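Local coordinates for DSBA-like thioredoxin domain-containing protein (Pseudomonas aeruginosa PAO1, PDB 5HFI) that probably reduces disulfide bonds in the cytosol as a thioredoxin-fold oxidoreductase, and binds glutathione, at residues L7-Y13 with F180-E186; Q52-A56 with D88-F93. One frame throughout, in Å; residues are numbered along the deposited sequence.

Interaction 1 (L7-Y13 with F180-E186). With GSH (glutathione), chain B.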
ATOM      1  N   LEU A   7       6.039 -18.593 -10.020  1.00 35.20           N
ATOM      2  CA  LEU A   7       6.568 -17.891  -8.858  1.00 29.98           C
ATOM      3  C   LEU A   7       5.781 -16.610  -8.603  1.00 27.66           C
ATOM      4  O   LEU A   7       5.675 -15.752  -9.481  1.00 26.96           O
ATOM      5  CB  LEU A   7       8.054 -17.579  -9.049  1.00 31.07           C
ATOM      6  CG  LEU A   7       8.789 -17.107  -7.794  1.00 40.10           C
ATOM      7  CD1 LEU A   7       8.702 -18.167  -6.728  1.00 44.78           C
ATOM      8  CD2 LEU A   7      10.239 -16.797  -8.098  1.00 44.76           C
ATOM      9  N   THR A   8       5.230 -16.486  -7.397  1.00 19.61           N
ATOM     10  CA  THR A   8       4.330 -15.395  -7.052  1.00 24.35           C
ATOM     11  C   THR A   8       4.814 -14.701  -5.787  1.00 22.10           C
ATOM     12  O   THR A   8       5.101 -15.359  -4.782  1.00 20.81           O
ATOM     13  CB  THR A   8       2.899 -15.906  -6.853  1.00 25.94           C
ATOM     14  OG1 THR A   8       2.408 -16.451  -8.085  1.00 33.48           O
ATOM     15  CG2 THR A   8       1.992 -14.781  -6.406  1.00 20.65           C
ATOM     16  N   LEU A   9       4.898 -13.375  -5.840  1.00 20.59           N
ATOM     17  CA  LEU A   9       5.260 -12.564  -4.687  1.00 14.00           C
ATOM     18  C   LEU A   9       3.993 -11.970  -4.088  1.00 13.80           C
ATOM     19  O   LEU A   9       3.314 -11.163  -4.733  1.00 18.56           O
ATOM     20  CB  LEU A   9       6.235 -11.453  -5.076  1.00 16.83           C
ATOM     21  CG  LEU A   9       6.638 -10.527  -3.926  1.00 15.06           C
ATOM     22  CD1 LEU A   9       7.497 -11.273  -2.914  1.00 16.82           C
ATOM     23  CD2 LEU A   9       7.360  -9.294  -4.445  1.00 14.60           C
ATOM     24  N   HIS A  10       3.673 -12.374  -2.865  1.00 14.58           N
ATOM     25  CA  HIS A  10       2.519 -11.843  -2.159  1.00 12.02           C
ATOM     26  C   HIS A  10       2.958 -10.673  -1.292  1.00 12.16           C
ATOM     27  O   HIS A  10       3.949 -10.773  -0.561  1.00 12.44           O
ATOM     28  CB  HIS A  10       1.862 -12.926  -1.305  1.00 12.77           C
ATOM     29  CG  HIS A  10       1.352 -14.092  -2.096  1.00 19.68           C
ATOM     30  ND1 HIS A  10       0.058 -14.162  -2.567  1.00 23.50           N
ATOM     31  CD2 HIS A  10       1.956 -15.238  -2.493  1.00 19.66           C
ATOM     32  CE1 HIS A  10      -0.111 -15.294  -3.225  1.00 23.83           C
ATOM     33  NE2 HIS A  10       1.025 -15.967  -3.194  1.00 25.19           N
ATOM     34  N   TYR A  11       2.226  -9.564  -1.381  1.00 10.33           N
ATOM     35  CA  TYR A  11       2.542  -8.346  -0.640  1.00 11.60           C
ATOM     36  C   TYR A  11       1.363  -8.008   0.263  1.00  9.34           C
ATOM     37  O   TYR A  11       0.294  -7.622  -0.222  1.00 10.88           O
ATOM     38  CB  TYR A  11       2.860  -7.192  -1.591  1.00 12.13           C
ATOM     39  CG  TYR A  11       3.164  -5.874  -0.902  1.00 13.28           C
ATOM     40  CD1 TYR A  11       2.760  -4.670  -1.461  1.00 10.95           C
ATOM     41  CD2 TYR A  11       3.855  -5.836   0.304  1.00 14.54           C
ATOM     42  CE1 TYR A  11       3.035  -3.463  -0.844  1.00 11.02           C
ATOM     43  CE2 TYR A  11       4.134  -4.629   0.930  1.00 17.49           C
ATOM     44  CZ  TYR A  11       3.718  -3.448   0.349  1.00 14.35           C
ATOM     45  OH  TYR A  11       3.987  -2.246   0.960  1.00 12.13           O
ATOM     46  N   LEU A  12       1.557  -8.167   1.571  1.00  9.41           N
ATOM     47  CA  LEU A  12       0.585  -7.744   2.571  1.00  9.52           C
ATOM     48  C   LEU A  12       0.907  -6.313   2.985  1.00  8.91           C
ATOM     49  O   LEU A  12       1.993  -6.043   3.509  1.00 10.23           O
ATOM     50  CB  LEU A  12       0.613  -8.676   3.781  1.00 12.56           C
ATOM     51  CG  LEU A  12      -0.091 -10.024   3.629  1.00 17.76           C
ATOM     52  CD1 LEU A  12       0.522 -11.055   4.563  1.00 20.96           C
ATOM     53  CD2 LEU A  12      -1.579  -9.864   3.911  1.00 17.51           C
ATOM     54  N   TYR A  13      -0.040  -5.404   2.763  1.00 10.33           N
ATOM     55  CA  TYR A  13       0.203  -3.979   2.910  1.00 11.29           C
ATOM     56  C   TYR A  13      -0.977  -3.324   3.614  1.00 10.25           C
ATOM     57  O   TYR A  13      -2.040  -3.925   3.797  1.00  9.37           O
ATOM     58  CB  TYR A  13       0.406  -3.307   1.547  1.00  9.48           C
ATOM     59  CG  TYR A  13      -0.892  -3.193   0.777  1.00  9.59           C
ATOM     60  CD1 TYR A  13      -1.642  -2.021   0.810  1.00 11.61           C
ATOM     61  CD2 TYR A  13      -1.385  -4.263   0.044  1.00 11.19           C
ATOM     62  CE1 TYR A  13      -2.835  -1.917   0.132  1.00 13.44           C
ATOM     63  CE2 TYR A  13      -2.577  -4.166  -0.646  1.00  9.14           C
ATOM     64  CZ  TYR A  13      -3.299  -2.989  -0.596  1.00 13.01           C
ATOM     65  OH  TYR A  13      -4.487  -2.883  -1.274  1.00 12.61           O
ATOM     66  N   PHE A 180       2.621  -5.117   8.742  1.00 14.24           N
ATOM     67  CA  PHE A 180       2.984  -4.701   7.392  1.00 14.50           C
ATOM     68  C   PHE A 180       4.226  -3.819   7.430  1.00 14.24           C
ATOM     69  O   PHE A 180       4.436  -3.096   8.400  1.00 15.06           O
ATOM     70  CB  PHE A 180       1.829  -3.941   6.744  1.00 16.02           C
ATOM     71  CG  PHE A 180       0.478  -4.383   7.208  1.00 20.06           C
ATOM     72  CD1 PHE A 180      -0.170  -3.705   8.225  1.00 19.72           C
ATOM     73  CD2 PHE A 180      -0.148  -5.473   6.631  1.00 20.57           C
ATOM     74  CE1 PHE A 180      -1.410  -4.107   8.662  1.00 20.59           C
ATOM     75  CE2 PHE A 180      -1.395  -5.878   7.063  1.00 18.76           C
ATOM     76  CZ  PHE A 180      -2.024  -5.195   8.081  1.00 18.71           C
ATOM     77  N   PRO A 181       5.044  -3.855   6.369  1.00 14.50           N
ATOM     78  CA  PRO A 181       4.943  -4.670   5.155  1.00 12.75           C
ATOM     79  C   PRO A 181       5.325  -6.123   5.398  1.00 15.01           C
ATOM     80  O   PRO A 181       6.164  -6.385   6.255  1.00 17.84           O
ATOM     81  CB  PRO A 181       5.956  -4.021   4.209  1.00 14.76           C
ATOM     82  CG  PRO A 181       6.912  -3.330   5.100  1.00 13.49           C
ATOM     83  CD  PRO A 181       6.133  -2.874   6.283  1.00 14.17           C
ATOM     84  N   THR A 182       4.723  -7.047   4.653  1.00 11.85           N
ATOM     85  CA  THR A 182       5.133  -8.447   4.671  1.00 14.22           C
ATOM     86  C   THR A 182       5.135  -8.968   3.244  1.00 14.93           C
ATOM     87  O   THR A 182       4.125  -8.860   2.542  1.00 10.82           O
ATOM     88  CB  THR A 182       4.211  -9.298   5.553  1.00 14.47           C
ATOM     89  OG1 THR A 182       4.311  -8.870   6.918  1.00 16.94           O
ATOM     90  CG2 THR A 182       4.592 -10.769   5.463  1.00 16.99           C
ATOM     91  N   PHE A 183       6.270  -9.513   2.814  1.00 10.78           N
ATOM     92  CA  PHE A 183       6.415 -10.130   1.503  1.00 14.03           C
ATOM     93  C   PHE A 183       6.596 -11.633   1.664  1.00 14.18           C
ATOM     94  O   PHE A 183       7.373 -12.085   2.512  1.00 15.64           O
ATOM     95  CB  PHE A 183       7.616  -9.559   0.742  1.00 11.84           C
ATOM     96  CG  PHE A 183       7.395  -8.181   0.184  1.00 11.65           C
ATOM     97  CD1 PHE A 183       6.718  -8.005  -1.010  1.00 14.59           C
ATOM     98  CD2 PHE A 183       7.891  -7.065   0.838  1.00 17.17           C
ATOM     99  CE1 PHE A 183       6.526  -6.738  -1.538  1.00 19.13           C
ATOM    100  CE2 PHE A 183       7.702  -5.793   0.314  1.00 14.13           C
ATOM    101  CZ  PHE A 183       7.018  -5.633  -0.873  1.00 15.04           C
ATOM    102  N   ALA A 184       5.891 -12.403   0.841  1.00 12.38           N
ATOM    103  CA  ALA A 184       6.009 -13.855   0.871  1.00 14.66           C
ATOM    104  C   ALA A 184       6.079 -14.378  -0.554  1.00 18.43           C
ATOM    105  O   ALA A 184       5.277 -13.980  -1.403  1.00 18.01           O
ATOM    106  CB  ALA A 184       4.837 -14.498   1.621  1.00 14.52           C
ATOM    107  N   LEU A 185       7.038 -15.262  -0.808  1.00 15.01           N
ATOM    108  CA  LEU A 185       7.260 -15.830  -2.130  1.00 16.46           C
ATOM    109  C   LEU A 185       6.620 -17.211  -2.198  1.00 23.76           C
ATOM    110  O   LEU A 185       6.853 -18.049  -1.321  1.00 20.44           O
ATOM    111  CB  LEU A 185       8.759 -15.919  -2.425  1.00 23.46           C
ATOM    112  CG  LEU A 185       9.240 -15.854  -3.874  1.00 29.45           C
ATOM    113  CD1 LEU A 185       8.671 -14.636  -4.582  1.00 24.96           C
ATOM    114  CD2 LEU A 185      10.762 -15.831  -3.912  1.00 29.61           C
ATOM    115  N   GLU A 186       5.810 -17.444  -3.228  1.00 18.39           N
ATOM    116  CA  GLU A 186       5.149 -18.728  -3.424  1.00 20.79           C
ATOM    117  C   GLU A 186       5.755 -19.444  -4.622  1.00 24.19           C
ATOM    118  O   GLU A 186       5.795 -18.892  -5.726  1.00 28.48           O
ATOM    119  CB  GLU A 186       3.641 -18.567  -3.627  1.00 28.66           C
ATOM    120  CG  GLU A 186       2.932 -19.911  -3.765  1.00 38.43           C
ATOM    121  CD  GLU A 186       1.440 -19.785  -3.991  1.00 46.53           C
ATOM    122  OE1 GLU A 186       1.002 -18.758  -4.551  1.00 45.35           O
ATOM    123  OE2 GLU A 186       0.703 -20.721  -3.612  1.00 54.01           O
TER
HETATM  124  N1  GSH B 301       8.947  -3.019   9.005  1.00 32.11           N
HETATM  125  CA1 GSH B 301       9.228  -2.223  10.187  1.00 34.30           C
HETATM  126  C1  GSH B 301      10.572  -2.636  10.783  1.00 43.77           C
HETATM  127  O11 GSH B 301      10.699  -2.736  12.032  1.00 46.49           O
HETATM  128  O12 GSH B 301      11.551  -2.877  10.027  1.00 48.65           O
HETATM  129  CB1 GSH B 301       8.123  -2.441  11.217  1.00 29.61           C
HETATM  130  CG1 GSH B 301       6.804  -2.653  10.481  1.00 33.43           C
HETATM  131  CD1 GSH B 301       5.640  -2.133  11.320  1.00 32.10           C
HETATM  132  OE1 GSH B 301       5.783  -1.930  12.480  1.00 34.75           O
HETATM  133  N2  GSH B 301       4.359  -1.882  10.687  1.00 26.75           N
HETATM  134  CA2 GSH B 301       3.242  -1.393  11.474  1.00 25.77           C
HETATM  135  C2  GSH B 301       2.519  -2.605  12.063  1.00 27.11           C
HETATM  136  O2  GSH B 301       2.021  -3.407  11.342  1.00 21.67           O
HETATM  137  CB2 GSH B 301       2.285  -0.593  10.589  1.00 28.35           C
HETATM  138  SG2 GSH B 301       3.182   0.587   9.533  1.00 33.81           S
HETATM  139  N3  GSH B 301       2.450  -2.785  13.502  1.00 35.66           N
HETATM  140  CA3 GSH B 301       1.771  -3.939  14.063  1.00 39.97           C
HETATM  141  C3  GSH B 301       0.278  -3.862  13.757  1.00 44.37           C
HETATM  142  O31 GSH B 301      -0.322  -4.868  13.295  1.00 49.23           O
HETATM  143  O32 GSH B 301      -0.351  -2.793  13.967  1.00 46.51           O
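The rings of Tyr11 and Phe183 lie in an offset stack on the apolar face of this antiparallel strand pair, their centroids 4.4 Å apart and planes only 8° from parallel. Tyr11 holds CG anti to its backbone nitrogen (chi1 178°) while Phe183 turns CG beside its own; with these different first torsions the two rings overlap, Phe183 CZ lying over one face of the tyrosine ring, toward its rim. Pro181 CB meets the edge of that ring, 3.8 Å from Tyr11 CE2, and Leu9 CD2 packs against Phe183 CD1. On the same face of the sheet Leu9 CD1 touches Leu185 CD1; just before the strand, Leu7 CD1 lies against Leu185 CG and Glu186 O.

Six backbone hydrogen bonds, two at each of the pairs Thr8–Glu186, His10–Ala184 and Leu12–Thr182, join the central strands of the thioredoxin fold. On the face carrying His10, extended Glu186 accepts through OE1 from His10 NE2 at 3.1 Å; the acceptor lies in the imidazole plane, but the donor stands 52° out of the carboxylate plane. His10 ND1 is hydrogen-bonded to His41 NE2 of strand 37-42.

Beyond the cis peptide bond before Pro181, Phe180 O accepts from glutathione N2 at 2.6 Å, and Phe180 N donates to glutathione O2 at 3.2 Å. Phe180 thus pairs with glutathione's cysteine residue in a strand-like way, as the cis-proline loop of thioredoxin-fold proteins does with peptide substrates.

Interaction 2 (Q52-A56 with D88-F93)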
ATOM      1  N   GLN A  52      -9.691   6.091  13.303  1.00 51.93           N
ATOM      2  CA  GLN A  52      -8.945   7.114  14.027  1.00 53.95           C
ATOM      3  C   GLN A  52      -9.089   8.490  13.389  1.00 54.11           C
ATOM      4  O   GLN A  52      -8.714   8.687  12.232  1.00 51.48           O
ATOM      5  CB  GLN A  52      -7.462   6.741  14.106  1.00 52.45           C
ATOM      6  CG  GLN A  52      -7.126   5.724  15.181  1.00 55.71           C
ATOM      7  CD  GLN A  52      -7.319   6.275  16.579  1.00 63.71           C
ATOM      8  OE1 GLN A  52      -8.111   5.751  17.362  1.00 69.17           O
ATOM      9  NE2 GLN A  52      -6.596   7.343  16.899  1.00 65.29           N
ATOM     10  N   PRO A  53      -9.638   9.443  14.136  1.00 57.64           N
ATOM     11  CA  PRO A  53      -9.590  10.838  13.697  1.00 58.49           C
ATOM     12  C   PRO A  53      -8.208  11.421  13.935  1.00 58.54           C
ATOM     13  O   PRO A  53      -7.487  11.023  14.851  1.00 59.50           O
ATOM     14  CB  PRO A  53     -10.642  11.520  14.579  1.00 62.78           C
ATOM     15  CG  PRO A  53     -10.625  10.719  15.837  1.00 64.82           C
ATOM     16  CD  PRO A  53     -10.351   9.292  15.418  1.00 61.52           C
ATOM     17  N   VAL A  54      -7.833  12.373  13.081  1.00 57.90           N
ATOM     18  CA  VAL A  54      -6.544  13.030  13.245  1.00 58.36           C
ATOM     19  C   VAL A  54      -6.615  13.982  14.430  1.00 62.61           C
ATOM     20  O   VAL A  54      -7.485  14.859  14.495  1.00 65.03           O
ATOM     21  CB  VAL A  54      -6.135  13.761  11.960  1.00 56.99           C
ATOM     22  CG1 VAL A  54      -4.835  14.524  12.180  1.00 58.13           C
ATOM     23  CG2 VAL A  54      -5.984  12.775  10.819  1.00 53.21           C
ATOM     24  N   GLY A  55      -5.703  13.802  15.378  1.00 63.91           N
ATOM     25  CA  GLY A  55      -5.670  14.610  16.579  1.00 68.32           C
ATOM     26  C   GLY A  55      -4.460  14.263  17.418  1.00 69.37           C
ATOM     27  O   GLY A  55      -3.422  13.887  16.871  1.00 66.85           O
ATOM     28  N   ALA A  56      -4.579  14.369  18.743  1.00 73.49           N
ATOM     29  CA  ALA A  56      -3.450  14.046  19.608  1.00 75.26           C
ATOM     30  C   ALA A  56      -3.058  12.577  19.479  1.00 72.59           C
ATOM     31  O   ALA A  56      -1.885  12.251  19.265  1.00 71.22           O
ATOM     32  CB  ALA A  56      -3.786  14.393  21.059  1.00 80.83           C
ATOM     33  N   ASP A  88      -4.750  18.509  10.572  1.00 39.17           N
ATOM     34  CA  ASP A  88      -6.158  18.697  10.233  1.00 40.26           C
ATOM     35  C   ASP A  88      -7.012  17.857  11.177  1.00 42.53           C
ATOM     36  O   ASP A  88      -7.007  16.625  11.100  1.00 41.51           O
ATOM     37  CB  ASP A  88      -6.410  18.316   8.776  1.00 41.87           C
ATOM     38  CG  ASP A  88      -7.871  18.443   8.377  1.00 45.92           C
ATOM     39  OD1 ASP A  88      -8.257  17.848   7.348  1.00 45.76           O
ATOM     40  OD2 ASP A  88      -8.633  19.140   9.081  1.00 48.83           O
ATOM     41  N   THR A  89      -7.767  18.528  12.050  1.00 42.59           N
ATOM     42  CA  THR A  89      -8.568  17.827  13.047  1.00 42.33           C
ATOM     43  C   THR A  89      -9.682  17.002  12.409  1.00 37.99           C
ATOM     44  O   THR A  89     -10.060  15.953  12.945  1.00 42.84           O
ATOM     45  CB  THR A  89      -9.136  18.841  14.047  1.00 46.83           C
ATOM     46  OG1 THR A  89      -8.076  19.347  14.866  1.00 52.02           O
ATOM     47  CG2 THR A  89     -10.185  18.208  14.944  1.00 49.04           C
ATOM     48  N   SER A  90     -10.197  17.435  11.259  1.00 37.73           N
ATOM     49  CA  SER A  90     -11.352  16.804  10.632  1.00 43.75           C
ATOM     50  C   SER A  90     -10.983  15.684   9.664  1.00 47.67           C
ATOM     51  O   SER A  90     -11.873  15.147   8.994  1.00 50.93           O
ATOM     52  CB  SER A  90     -12.191  17.856   9.903  1.00 48.18           C
ATOM     53  OG  SER A  90     -11.472  18.419   8.820  1.00 50.02           O
ATOM     54  N   ALA A  91      -9.709  15.323   9.565  1.00 42.07           N
ATOM     55  CA  ALA A  91      -9.297  14.216   8.716  1.00 37.56           C
ATOM     56  C   ALA A  91      -9.403  12.901   9.478  1.00 39.67           C
ATOM     57  O   ALA A  91      -9.230  12.854  10.699  1.00 38.24           O
ATOM     58  CB  ALA A  91      -7.867  14.419   8.214  1.00 32.06           C
ATOM     59  N   VAL A  92      -9.698  11.827   8.749  1.00 33.11           N
ATOM     60  CA  VAL A  92      -9.848  10.500   9.336  1.00 28.31           C
ATOM     61  C   VAL A  92      -8.884   9.546   8.646  1.00 25.23           C
ATOM     62  O   VAL A  92      -8.787   9.532   7.412  1.00 21.88           O
ATOM     63  CB  VAL A  92     -11.303   9.994   9.244  1.00 36.86           C
ATOM     64  CG1 VAL A  92     -11.793   9.974   7.800  1.00 37.73           C
ATOM     65  CG2 VAL A  92     -11.434   8.617   9.879  1.00 37.35           C
ATOM     66  N   PHE A  93      -8.150   8.773   9.443  1.00 18.74           N
ATOM     67  CA  PHE A  93      -7.269   7.734   8.917  1.00 19.17           C
ATOM     68  C   PHE A  93      -8.071   6.440   8.872  1.00 25.42           C
ATOM     69  O   PHE A  93      -8.196   5.731   9.873  1.00 24.90           O
ATOM     70  CB  PHE A  93      -6.004   7.602   9.759  1.00 28.14           C
ATOM     71  CG  PHE A  93      -4.946   8.617   9.422  1.00 31.51           C
ATOM     72  CD1 PHE A  93      -5.285   9.829   8.843  1.00 37.60           C
ATOM     73  CD2 PHE A  93      -3.608   8.350   9.666  1.00 33.39           C
ATOM     74  CE1 PHE A  93      -4.315  10.760   8.528  1.00 41.48           C
ATOM     75  CE2 PHE A  93      -2.634   9.278   9.353  1.00 34.43           C
ATOM     76  CZ  PHE A  93      -2.987  10.484   8.785  1.00 38.94           C
TER
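Gln52 O accepts a hydrogen bond from Phe93 N at 2.8 Å, opening a short two-bond backbone bridge between two loops of the DsbA-like thioredoxin domain. That bond is nearly straight at the oxygen, with a C=O...N angle of 170°, and Val92 CG2 rests against the same carbonyl. At Pro53 the two loops come closest in register, its CA 4.4 Å from Val92 CA, while its CB points away from the partner loop.

Val54 contributes the largest share of the contact. Its N donates to Ala91 O at 2.8 Å, and its side chain packs against Asp88 O, Ala91 and Phe93. With CG1 anti to the backbone nitrogen (chi1 176°), that methyl lies against Asp88 O, whereas Val54 CG2 meets Ala91 CB and lies 3.5 Å from Phe93 CE1. The phenylalanine ring also meets His123 edge-to-face. Gly55 then takes the N-cap position of helix 56-59, where the segment leaves its partner.

The loop facing Val54 is shaped by a type I turn from Asp88 to Ala91 that includes an Asx turn. Arg129 forms a salt bridge with Asp88 OD1 and a hydrogen bond with Ser90 OG, while Asp88 OD2 receives both Ser90 N and Ser90 OG from the same face of the carboxylate, the hydroxyl at 2.9 Å.

How the interactions relate
Near the N terminus, strand 8-13 enters the sheet beside strand 37-42, and the chain then passes through helix 18-22, which starts at the CxxC motif. After strand 37-42 it reaches residues 52-56; helices 56-59, 64-73 and 79-85 follow before residues 88-93 return and close the small loop of interaction 2. A further run of helices, from 96-109 to 159-174, leads to strand 182-186, where interaction 1 closes the large loop. Interaction 2 is therefore nested within the loop closed by interaction 1. Their centres lie 30 Å apart, on opposite sides of the chain's centre: interaction 1 pairs the two inner strands of the sheet, and interaction 2 ties together two loops among the helices.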